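PDB 3EDN: phenazine biosynthesis protein, PhzF family from Bacillus anthracis, which belongs to the PhzF family of phenazine biosynthesis proteins with a diaminopimelate epimerase-like fold and probably acts as an isomerase-like enzyme on a small metabolite. Local coordinates for residues V146-V151 and C175-P180; P180-F185 and G222-P227; E203-K208 and Q258-H263. All blocks are in the same frame, centred on the assembly; numbering follows the deposited sequence. Where two conformers were deposited one is given.

Interaction 1 of 3, residues V146-V151 and C175-P180; sequences VNDLDV and CERMKP
An end-on, two-pronged salt bridge between Arg-177 and Asp-148 joins two peripheral elements of the diaminopimelate epimerase-like fold: helix 172-177 and the loop that leads from helix 135-141 to strand 156-159. The backbones themselves stay well apart, with the nearest CA atoms, those of Asp-148 and Cys-175, separated by 9.2 Å, and only 85 Å² is buried. The two side chains therefore bridge the gap, each reaching out toward the other. Arg-177 starts with CG beside its backbone N and then bends at chi3 (46°), a turn that presents the two terminal nitrogens to the carboxylate. NH1 donates to Asp-148 OD1 over 2.9 Å in an almost straight bond (177°), with OD1 lying in the guanidinium plane. The second bond, from NH2 to Asp-148 OD2, has the same length of 2.9 Å but is more bent, and it reaches OD2 on the syn side. The flat groups are not coplanar: their planes stand 65° apart, and the N-H of NH1 meets OD1 from well above the carboxylate plane.

Asp-148 is buried while Arg-177 is exposed, so the acid is the better shielded partner of the pair. On either side of it in sequence, the carbonyl oxygens of Asn-147 and Leu-149 both accept from Lys-170 NZ. The carboxylate is also held from its own side of the contact: besides NH2 of Arg-177, Asp-148 OD2 accepts a hydrogen bond from the main-chain N of Glu-145.

Interaction 2 of 3, residues P180-F185 and G222-P227; sequences PNNEVF and GTIEDP. With SO4 (sulfate ion), chain G.
Pro-180 and Ile-224 form the tight side of this surface contact. Pro-180 CG presses on Ile-224 CG2 at 3.3 Å, closer than carbon atoms usually pack, and the two side chains meet at about a right angle. The torsion of Ile-224 divides its branches between the two sides: CG2 stands anti to the backbone N and faces Pro-180, whereas CG1 lies beside that N and turns with CD1 toward a bound sulfate. Next to the proline, Asn-182 adds a polar grip. Its ND2 donates to Ile-224 O over 3.1 Å (148° at the hydrogen), arriving in the carbonyl plane on a lone pair, while OD1 rests 3.6 Å from Ile-224 CG2. The same ND2 also bonds to Ser-217 O, its stronger partner, so the amide bridges two carbonyl oxygens.

Those carbonyls belong to neighbouring limbs of an antiparallel hairpin, in which strand 211-216 pairs with the short strand 225-226 and the backbones of Ile-224 and Ser-217 are hydrogen-bonded. Residues 182-184, which begin with the asparagine that carries this amide, form a short 3-10 turn. Phe-185, just beyond, receives Asn-182 CA over the centre of one ring face, 3.5 Å above the plane, and its side chain also touches Phe-216 of the hairpin.

Thr-223 and Ile-224 are exposed, and on this outer side a sulfate, probably from the crystallisation liquor, lies against Ile-224 in place of side chains from 180-185. Ile-224 N reaches sulfate O1 at 2.6 Å, and Glu-225 N donates to sulfate O3 at 2.9 Å. Thr-223 CB comes within 3.2 Å of sulfate O1, while Ile-224 CD1 lies 3.8 Å from sulfate O4.

Interaction 3 of 3, residues E203-K208 and Q258-H263; sequences ETYDEK and QGQEIH. With SO4 (sulfate ion), chain H.
Gln-260 lies along the ring of Tyr-205, the two side chains running antiparallel beside each other. Its CB makes the closest approach, oblique to the ring and 3.5 Å from Tyr-205 CD2, and also touches CE2. CG follows at 3.6 Å from the same CD2. The chain then bends at chi2 (70°), which brings the amide back beside the tyrosine, its plane 34° from that of the ring. OE1 stays 4.1 Å from Tyr-205 CD2 and takes a weak hydrogen bond from His-212 NE2. At the other corner of the amide, NE2 is 4.1 Å from Asp-206 OD2 and is hydrogen-bonded instead to Asp-265 OD1, farther along its own loop.

Two loops of the fold meet here, one before strand 211-216 and one after strand 251-258. Asp-206 is engaged in a salt bridge to Arg-267, and Tyr-205 OH also has its partner elsewhere, in Glu-176. Beyond them, Glu-207 N donates to O4 of a sulfate ion. The meeting of Gln-260 with Tyr-205 is thus one of van der Waals contact, and the polar ends of these side chains are held outside the two segments, which probably fixes how they lie against each other.

How the interactions relate
All three interactions lie in the lobe of the fold formed by the latter half of the chain, their centres 15 to 19 Å apart. Interactions 1 and 2 follow one another along the chain and share Pro-180. Interaction 1 meets interaction 3 through Cys-175 CB, 3.2 Å from Glu-261 OE2, and through the pairing of Glu-176 with Tyr-205. Interactions 2 and 3 alternate in sequence and touch where Asp-226 O lies 2.8 Å from Gln-258 NE2. In relatives with this fold the active site lies in the cleft between the two lobes; the two sulfates, probably from the crystallisation liquor, do not by themselves mark it.

Interaction 1 of 3, residues V146-V151 and C175-P180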
loop_
_atom_site.group_PDB
_atom_site.type_symbol
_atom_site.label_atom_id
_atom_site.label_comp_id
_atom_site.label_asym_id
_atom_site.label_seq_id
_atom_site.Cartn_x
_atom_site.Cartn_y
_atom_site.Cartn_z
ATOM N N VAL A 146 -1.053 4.853 -49.820
ATOM C CA VAL A 146 -1.662 6.156 -49.580
ATOM C C VAL A 146 -3.134 6.275 -50.043
ATOM O O VAL A 146 -3.928 7.040 -49.475
ATOM C CB VAL A 146 -0.764 7.309 -50.127
ATOM C CG1 VAL A 146 -0.886 7.450 -51.658
ATOM C CG2 VAL A 146 -1.096 8.605 -49.435
ATOM N N ASN A 147 -3.507 5.494 -51.057
ATOM C CA ASN A 147 -4.881 5.517 -51.549
ATOM C C ASN A 147 -5.820 4.617 -50.753
ATOM O O ASN A 147 -6.982 4.465 -51.106
ATOM C CB ASN A 147 -4.959 5.172 -53.043
ATOM C CG ASN A 147 -4.525 3.752 -53.346
ATOM O OD1 ASN A 147 -3.881 3.086 -52.519
ATOM N ND2 ASN A 147 -4.856 3.275 -54.553
ATOM N N ASP A 148 -5.318 4.049 -49.656
ATOM C CA ASP A 148 -6.193 3.368 -48.689
ATOM C C ASP A 148 -6.789 4.344 -47.676
ATOM O O ASP A 148 -7.742 3.997 -46.961
ATOM C CB ASP A 148 -5.417 2.282 -47.948
ATOM C CG ASP A 148 -4.989 1.159 -48.850
ATOM O OD1 ASP A 148 -5.817 0.722 -49.675
ATOM O OD2 ASP A 148 -3.840 0.702 -48.718
ATOM N N LEU A 149 -6.220 5.541 -47.588
ATOM C CA LEU A 149 -6.738 6.575 -46.687
ATOM C C LEU A 149 -8.019 7.188 -47.245
ATOM O O LEU A 149 -8.208 7.266 -48.467
ATOM C CB LEU A 149 -5.688 7.675 -46.458
ATOM C CG LEU A 149 -4.341 7.212 -45.893
ATOM C CD1 LEU A 149 -3.358 8.365 -45.866
ATOM C CD2 LEU A 149 -4.500 6.656 -44.493
ATOM N N ASP A 150 -8.889 7.633 -46.353
ATOM C CA ASP A 150 -10.100 8.336 -46.737
ATOM C C ASP A 150 -9.775 9.819 -46.844
ATOM O O ASP A 150 -9.578 10.482 -45.829
ATOM C CB ASP A 150 -11.184 8.092 -45.690
ATOM C CG ASP A 150 -12.478 8.820 -45.991
ATOM O OD1 ASP A 150 -12.559 9.576 -46.996
ATOM O OD2 ASP A 150 -13.435 8.636 -45.218
ATOM N N VAL A 151 -9.720 10.326 -48.073
ATOM C CA VAL A 151 -9.311 11.706 -48.315
ATOM C C VAL A 151 -10.334 12.729 -47.790
ATOM O O VAL A 151 -10.001 13.907 -47.559
ATOM C CB VAL A 151 -9.041 11.976 -49.837
ATOM C CG1 VAL A 151 -8.132 10.908 -50.431
ATOM C CG2 VAL A 151 -10.341 12.042 -50.617
ATOM N N CYS A 175 -9.068 -1.967 -43.241
ATOM C CA CYS A 175 -8.704 -2.261 -41.860
ATOM C C CYS A 175 -8.149 -3.672 -41.714
ATOM O O CYS A 175 -7.210 -3.881 -40.940
ATOM C CB CYS A 175 -9.902 -2.083 -40.943
ATOM S SG CYS A 175 -10.377 -0.363 -40.720
ATOM N N GLU A 176 -8.723 -4.618 -42.462
ATOM C CA GLU A 176 -8.332 -6.040 -42.385
ATOM C C GLU A 176 -6.890 -6.265 -42.846
ATOM O O GLU A 176 -6.227 -7.208 -42.394
ATOM C CB GLU A 176 -9.306 -6.914 -43.199
ATOM C CG GLU A 176 -10.719 -6.995 -42.601
ATOM C CD GLU A 176 -11.741 -7.724 -43.478
ATOM O OE1 GLU A 176 -11.346 -8.413 -44.443
ATOM O OE2 GLU A 176 -12.954 -7.602 -43.194
ATOM N N ARG A 177 -6.406 -5.409 -43.742
ATOM C CA ARG A 177 -5.050 -5.517 -44.276
ATOM C C ARG A 177 -3.973 -4.875 -43.410
ATOM O O ARG A 177 -2.781 -5.079 -43.638
ATOM C CB ARG A 177 -4.987 -4.875 -45.662
ATOM C CG ARG A 177 -5.721 -5.643 -46.752
ATOM C CD ARG A 177 -5.938 -4.743 -47.981
ATOM N NE ARG A 177 -4.713 -4.015 -48.311
ATOM C CZ ARG A 177 -4.687 -2.746 -48.712
ATOM N NH1 ARG A 177 -5.813 -2.057 -48.854
ATOM N NH2 ARG A 177 -3.530 -2.166 -48.962
HETATM N N MSE A 178 -4.370 -4.075 -42.432
HETATM C CA MSE A 178 -3.374 -3.355 -41.653
HETATM C C MSE A 178 -2.401 -4.239 -40.909
HETATM O O MSE A 178 -2.763 -5.304 -40.404
HETATM C CB MSE A 178 -4.040 -2.441 -40.656
HETATM C CG MSE A 178 -4.725 -1.335 -41.329
HETATM SE SE MSE A 178 -5.844 -0.455 -40.025
HETATM C CE MSE A 178 -6.042 1.045 -41.058
ATOM N N LYS A 179 -1.166 -3.749 -40.845
ATOM C CA LYS A 179 -0.081 -4.398 -40.127
ATOM C C LYS A 179 0.782 -3.300 -39.528
ATOM O O LYS A 179 1.516 -2.636 -40.248
ATOM C CB LYS A 179 0.757 -5.248 -41.083
ATOM C CG LYS A 179 0.013 -6.428 -41.678
ATOM C CD LYS A 179 0.949 -7.344 -42.439
ATOM C CE LYS A 179 0.220 -8.563 -42.973
ATOM N NZ LYS A 179 1.168 -9.512 -43.621
ATOM N N PRO A 180 0.671 -3.073 -38.211
ATOM C CA PRO A 180 1.407 -1.985 -37.583
ATOM C C PRO A 180 2.916 -2.220 -37.515
ATOM O O PRO A 180 3.369 -3.302 -37.107
ATOM C CB PRO A 180 0.821 -1.952 -36.162
ATOM C CG PRO A 180 0.384 -3.345 -35.922
ATOM C CD PRO A 180 -0.174 -3.793 -37.243
#

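Interaction 2 of 3, residues P180-F185 and G222-P227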
loop_
_atom_site.group_PDB
_atom_site.type_symbol
_atom_site.label_atom_id
_atom_site.label_comp_id
_atom_site.label_asym_id
_atom_site.label_seq_id
_atom_site.Cartn_x
_atom_site.Cartn_y
_atom_site.Cartn_z
ATOM N N PRO A 180 0.671 -3.073 -38.211
ATOM C CA PRO A 180 1.407 -1.985 -37.583
ATOM C C PRO A 180 2.916 -2.220 -37.515
ATOM O O PRO A 180 3.369 -3.302 -37.107
ATOM C CB PRO A 180 0.821 -1.952 -36.162
ATOM C CG PRO A 180 0.384 -3.345 -35.922
ATOM C CD PRO A 180 -0.174 -3.793 -37.243
ATOM N N ASN A 181 3.666 -1.205 -37.923
ATOM C CA ASN A 181 5.099 -1.139 -37.693
ATOM C C ASN A 181 5.362 -0.100 -36.596
ATOM O O ASN A 181 5.877 0.985 -36.858
ATOM C CB ASN A 181 5.811 -0.749 -38.993
ATOM C CG ASN A 181 7.304 -0.965 -38.931
ATOM O OD1 ASN A 181 7.862 -1.313 -37.889
ATOM N ND2 ASN A 181 7.970 -0.739 -40.061
ATOM N N ASN A 182 4.990 -0.433 -35.363
ATOM C CA ASN A 182 4.950 0.560 -34.286
ATOM C C ASN A 182 6.271 1.285 -34.058
ATOM O O ASN A 182 6.291 2.466 -33.717
ATOM C CB ASN A 182 4.458 -0.072 -32.978
ATOM C CG ASN A 182 3.307 -1.042 -33.190
ATOM O OD1 ASN A 182 3.461 -2.078 -33.840
ATOM N ND2 ASN A 182 2.142 -0.720 -32.622
ATOM N N GLU A 183 7.379 0.581 -34.266
ATOM C CA GLU A 183 8.703 1.149 -34.024
ATOM C C GLU A 183 8.988 2.384 -34.876
ATOM O O GLU A 183 9.797 3.229 -34.491
ATOM C CB GLU A 183 9.784 0.092 -34.249
ATOM C CG GLU A 183 9.663 -1.092 -33.302
ATOM C CD GLU A 183 10.775 -2.107 -33.479
ATOM O OE1 GLU A 183 11.198 -2.338 -34.637
ATOM O OE2 GLU A 183 11.223 -2.673 -32.459
ATOM N N VAL A 184 8.308 2.497 -36.017
ATOM C CA VAL A 184 8.538 3.616 -36.927
ATOM C C VAL A 184 7.598 4.780 -36.683
ATOM O O VAL A 184 7.771 5.847 -37.266
ATOM C CB VAL A 184 8.489 3.193 -38.419
ATOM C CG1 VAL A 184 9.307 1.923 -38.637
ATOM C CG2 VAL A 184 7.051 3.016 -38.906
ATOM N N PHE A 185 6.611 4.597 -35.803
ATOM C CA PHE A 185 5.651 5.670 -35.535
ATOM C C PHE A 185 6.291 7.018 -35.164
ATOM O O PHE A 185 5.907 8.042 -35.723
ATOM C CB PHE A 185 4.631 5.269 -34.455
ATOM C CG PHE A 185 3.658 4.177 -34.881
ATOM C CD1 PHE A 185 3.596 3.720 -36.193
ATOM C CD2 PHE A 185 2.782 3.637 -33.957
ATOM C CE1 PHE A 185 2.699 2.718 -36.558
ATOM C CE2 PHE A 185 1.874 2.648 -34.312
ATOM C CZ PHE A 185 1.827 2.183 -35.607
ATOM N N GLY A 222 5.523 -1.182 -26.043
ATOM C CA GLY A 222 5.938 -2.583 -26.051
ATOM C C GLY A 222 4.965 -3.459 -26.817
ATOM O O GLY A 222 5.364 -4.253 -27.674
ATOM N N THR A 223 3.682 -3.308 -26.503
ATOM C CA THR A 223 2.606 -4.029 -27.173
ATOM C C THR A 223 2.372 -3.532 -28.597
ATOM O O THR A 223 2.890 -2.484 -28.999
ATOM C CB THR A 223 1.278 -3.883 -26.403
ATOM O OG1 THR A 223 0.915 -2.496 -26.340
ATOM C CG2 THR A 223 1.409 -4.448 -24.988
ATOM N N ILE A 224 1.570 -4.285 -29.347
ATOM C CA ILE A 224 1.296 -3.964 -30.746
ATOM C C ILE A 224 -0.119 -3.440 -30.971
ATOM O O ILE A 224 -0.311 -2.473 -31.710
ATOM C CB ILE A 224 1.488 -5.188 -31.646
ATOM C CG1 ILE A 224 2.892 -5.768 -31.469
ATOM C CG2 ILE A 224 1.262 -4.812 -33.098
ATOM C CD1 ILE A 224 3.001 -7.205 -31.933
ATOM N N GLU A 225 -1.103 -4.090 -30.349
ATOM C CA GLU A 225 -2.511 -3.753 -30.581
ATOM C C GLU A 225 -3.410 -4.012 -29.362
ATOM O O GLU A 225 -3.333 -5.068 -28.754
ATOM C CB GLU A 225 -3.025 -4.527 -31.799
ATOM C CG GLU A 225 -4.533 -4.445 -32.017
ATOM C CD GLU A 225 -4.978 -4.917 -33.391
ATOM O OE1 GLU A 225 -4.207 -5.625 -34.098
ATOM O OE2 GLU A 225 -6.114 -4.574 -33.765
ATOM N N ASP A 226 -4.271 -3.045 -29.041
ATOM C CA ASP A 226 -5.184 -3.091 -27.882
ATOM C C ASP A 226 -6.579 -3.544 -28.364
ATOM O O ASP A 226 -7.038 -3.118 -29.419
ATOM C CB ASP A 226 -5.266 -1.669 -27.304
ATOM C CG ASP A 226 -5.762 -1.617 -25.860
ATOM O OD1 ASP A 226 -6.791 -0.958 -25.637
ATOM O OD2 ASP A 226 -5.100 -2.177 -24.950
ATOM N N PRO A 227 -7.253 -4.429 -27.616
ATOM C CA PRO A 227 -8.541 -4.985 -28.076
ATOM C C PRO A 227 -9.751 -4.011 -28.188
ATOM O O PRO A 227 -10.477 -4.014 -29.196
ATOM C CB PRO A 227 -8.827 -6.107 -27.065
ATOM C CG PRO A 227 -8.010 -5.755 -25.871
ATOM C CD PRO A 227 -6.803 -5.027 -26.340
HETATM S S SO4 G . 0.193 -7.404 -28.401
HETATM O O1 SO4 G . 1.385 -6.598 -28.169
HETATM O O2 SO4 G . -0.228 -7.994 -27.131
HETATM O O3 SO4 G . -0.876 -6.550 -28.912
HETATM O O4 SO4 G . 0.479 -8.464 -29.365
#

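Interaction 3 of 3, residues E203-K208 and Q258-H263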
loop_
_atom_site.group_PDB
_atom_site.type_symbol
_atom_site.label_atom_id
_atom_site.label_comp_id
_atom_site.label_asym_id
_atom_site.label_seq_id
_atom_site.Cartn_x
_atom_site.Cartn_y
_atom_site.Cartn_z
ATOM N N GLU A 203 -17.924 2.434 -42.075
ATOM C CA GLU A 203 -18.431 1.067 -42.280
ATOM C C GLU A 203 -18.168 0.242 -41.021
ATOM O O GLU A 203 -17.076 0.307 -40.474
ATOM C CB GLU A 203 -17.764 0.378 -43.480
ATOM C CG GLU A 203 -18.400 -0.979 -43.791
ATOM C CD GLU A 203 -17.668 -1.807 -44.853
ATOM O OE1 GLU A 203 -16.509 -1.528 -45.183
ATOM O OE2 GLU A 203 -18.265 -2.789 -45.345
ATOM N N THR A 204 -19.146 -0.553 -40.596
ATOM C CA THR A 204 -18.980 -1.341 -39.374
ATOM C C THR A 204 -19.421 -2.791 -39.540
ATOM O O THR A 204 -20.267 -3.110 -40.396
ATOM C CB THR A 204 -19.766 -0.727 -38.199
ATOM O OG1 THR A 204 -21.159 -0.684 -38.526
ATOM C CG2 THR A 204 -19.307 0.698 -37.891
ATOM N N TYR A 205 -18.856 -3.666 -38.712
ATOM C CA TYR A 205 -19.288 -5.057 -38.676
ATOM C C TYR A 205 -20.617 -5.223 -37.946
ATOM O O TYR A 205 -21.444 -6.049 -38.341
ATOM C CB TYR A 205 -18.242 -5.932 -37.980
ATOM C CG TYR A 205 -16.963 -6.104 -38.754
ATOM C CD1 TYR A 205 -16.921 -6.897 -39.900
ATOM C CD2 TYR A 205 -15.787 -5.493 -38.336
ATOM C CE1 TYR A 205 -15.733 -7.063 -40.622
ATOM C CE2 TYR A 205 -14.604 -5.654 -39.043
ATOM C CZ TYR A 205 -14.584 -6.442 -40.181
ATOM O OH TYR A 205 -13.398 -6.587 -40.872
ATOM N N ASP A 206 -20.784 -4.475 -36.858
ATOM C CA ASP A 206 -21.948 -4.588 -35.978
ATOM C C ASP A 206 -23.020 -3.592 -36.422
ATOM O O ASP A 206 -22.724 -2.440 -36.767
ATOM C CB ASP A 206 -21.555 -4.299 -34.524
ATOM C CG ASP A 206 -20.609 -5.344 -33.939
ATOM O OD1 ASP A 206 -20.321 -6.382 -34.581
ATOM O OD2 ASP A 206 -20.146 -5.128 -32.794
ATOM N N GLU A 207 -24.272 -4.028 -36.371
ATOM C CA GLU A 207 -25.370 -3.242 -36.940
ATOM C C GLU A 207 -25.673 -1.936 -36.199
ATOM O O GLU A 207 -25.930 -0.912 -36.825
ATOM C CB GLU A 207 -26.643 -4.092 -37.060
ATOM C CG GLU A 207 -26.506 -5.305 -37.965
ATOM C CD GLU A 207 -26.250 -4.932 -39.414
ATOM O OE1 GLU A 207 -26.945 -4.034 -39.936
ATOM O OE2 GLU A 207 -25.351 -5.536 -40.031
ATOM N N LYS A 208 -25.633 -1.961 -34.876
ATOM C CA LYS A 208 -26.033 -0.775 -34.111
ATOM C C LYS A 208 -24.939 0.297 -34.024
ATOM O O LYS A 208 -25.122 1.337 -33.400
ATOM C CB LYS A 208 -26.514 -1.179 -32.711
ATOM C CG LYS A 208 -27.827 -1.960 -32.706
ATOM C CD LYS A 208 -27.623 -3.420 -33.077
ATOM C CE LYS A 208 -28.960 -4.147 -33.204
ATOM N NZ LYS A 208 -28.785 -5.626 -33.357
ATOM N N GLN A 258 -14.603 -2.154 -31.893
ATOM C CA GLN A 258 -13.177 -2.408 -32.031
ATOM C C GLN A 258 -12.909 -3.858 -31.718
ATOM O O GLN A 258 -13.602 -4.449 -30.888
ATOM C CB GLN A 258 -12.402 -1.550 -31.021
ATOM C CG GLN A 258 -10.871 -1.428 -31.238
ATOM C CD GLN A 258 -10.189 -0.640 -30.126
ATOM O OE1 GLN A 258 -10.713 0.356 -29.649
ATOM N NE2 GLN A 258 -8.996 -1.084 -29.727
ATOM N N GLY A 259 -11.880 -4.410 -32.354
ATOM C CA GLY A 259 -11.387 -5.740 -31.999
ATOM C C GLY A 259 -11.741 -6.882 -32.935
ATOM O O GLY A 259 -11.259 -7.985 -32.742
ATOM N N GLN A 260 -12.599 -6.637 -33.923
ATOM C CA GLN A 260 -13.080 -7.714 -34.779
ATOM C C GLN A 260 -11.922 -8.374 -35.549
ATOM O O GLN A 260 -11.891 -9.606 -35.737
ATOM C CB GLN A 260 -14.179 -7.201 -35.716
ATOM C CG GLN A 260 -15.463 -6.732 -35.005
ATOM C CD GLN A 260 -15.312 -5.446 -34.213
ATOM O OE1 GLN A 260 -14.492 -4.608 -34.538
ATOM N NE2 GLN A 260 -16.113 -5.297 -33.143
ATOM N N GLU A 261 -10.948 -7.570 -35.957
ATOM C CA GLU A 261 -9.810 -8.065 -36.731
ATOM C C GLU A 261 -8.905 -8.976 -35.913
ATOM O O GLU A 261 -8.103 -9.743 -36.469
ATOM C CB GLU A 261 -8.995 -6.899 -37.293
ATOM C CG GLU A 261 -9.736 -6.047 -38.325
ATOM C CD GLU A 261 -10.442 -4.849 -37.713
ATOM O OE1 GLU A 261 -11.040 -4.966 -36.624
ATOM O OE2 GLU A 261 -10.400 -3.756 -38.319
ATOM N N ILE A 262 -9.015 -8.884 -34.588
ATOM C CA ILE A 262 -8.290 -9.814 -33.716
ATOM C C ILE A 262 -9.249 -10.714 -32.945
ATOM O O ILE A 262 -8.942 -11.156 -31.830
ATOM C CB ILE A 262 -7.280 -9.114 -32.768
ATOM C CG1 ILE A 262 -7.967 -8.064 -31.907
ATOM C CG2 ILE A 262 -6.167 -8.462 -33.559
ATOM C CD1 ILE A 262 -7.009 -7.392 -30.962
ATOM N N HIS A 263 -10.405 -10.973 -33.555
ATOM C CA HIS A 263 -11.321 -12.038 -33.107
ATOM C C HIS A 263 -12.091 -11.690 -31.848
ATOM O O HIS A 263 -12.528 -12.580 -31.104
ATOM C CB HIS A 263 -10.560 -13.352 -32.962
ATOM C CG HIS A 263 -9.647 -13.600 -34.115
ATOM N ND1 HIS A 263 -8.273 -13.598 -33.997
ATOM C CD2 HIS A 263 -9.915 -13.754 -35.431
ATOM C CE1 HIS A 263 -7.734 -13.788 -35.191
ATOM N NE2 HIS A 263 -8.707 -13.887 -36.076
HETATM S S SO4 H . -25.252 -6.164 -34.033
HETATM O O1 SO4 H . -24.710 -6.867 -32.869
HETATM O O2 SO4 H . -26.692 -6.379 -34.123
HETATM O O3 SO4 H . -24.974 -4.735 -33.870
HETATM O O4 SO4 H . -24.615 -6.660 -35.248
#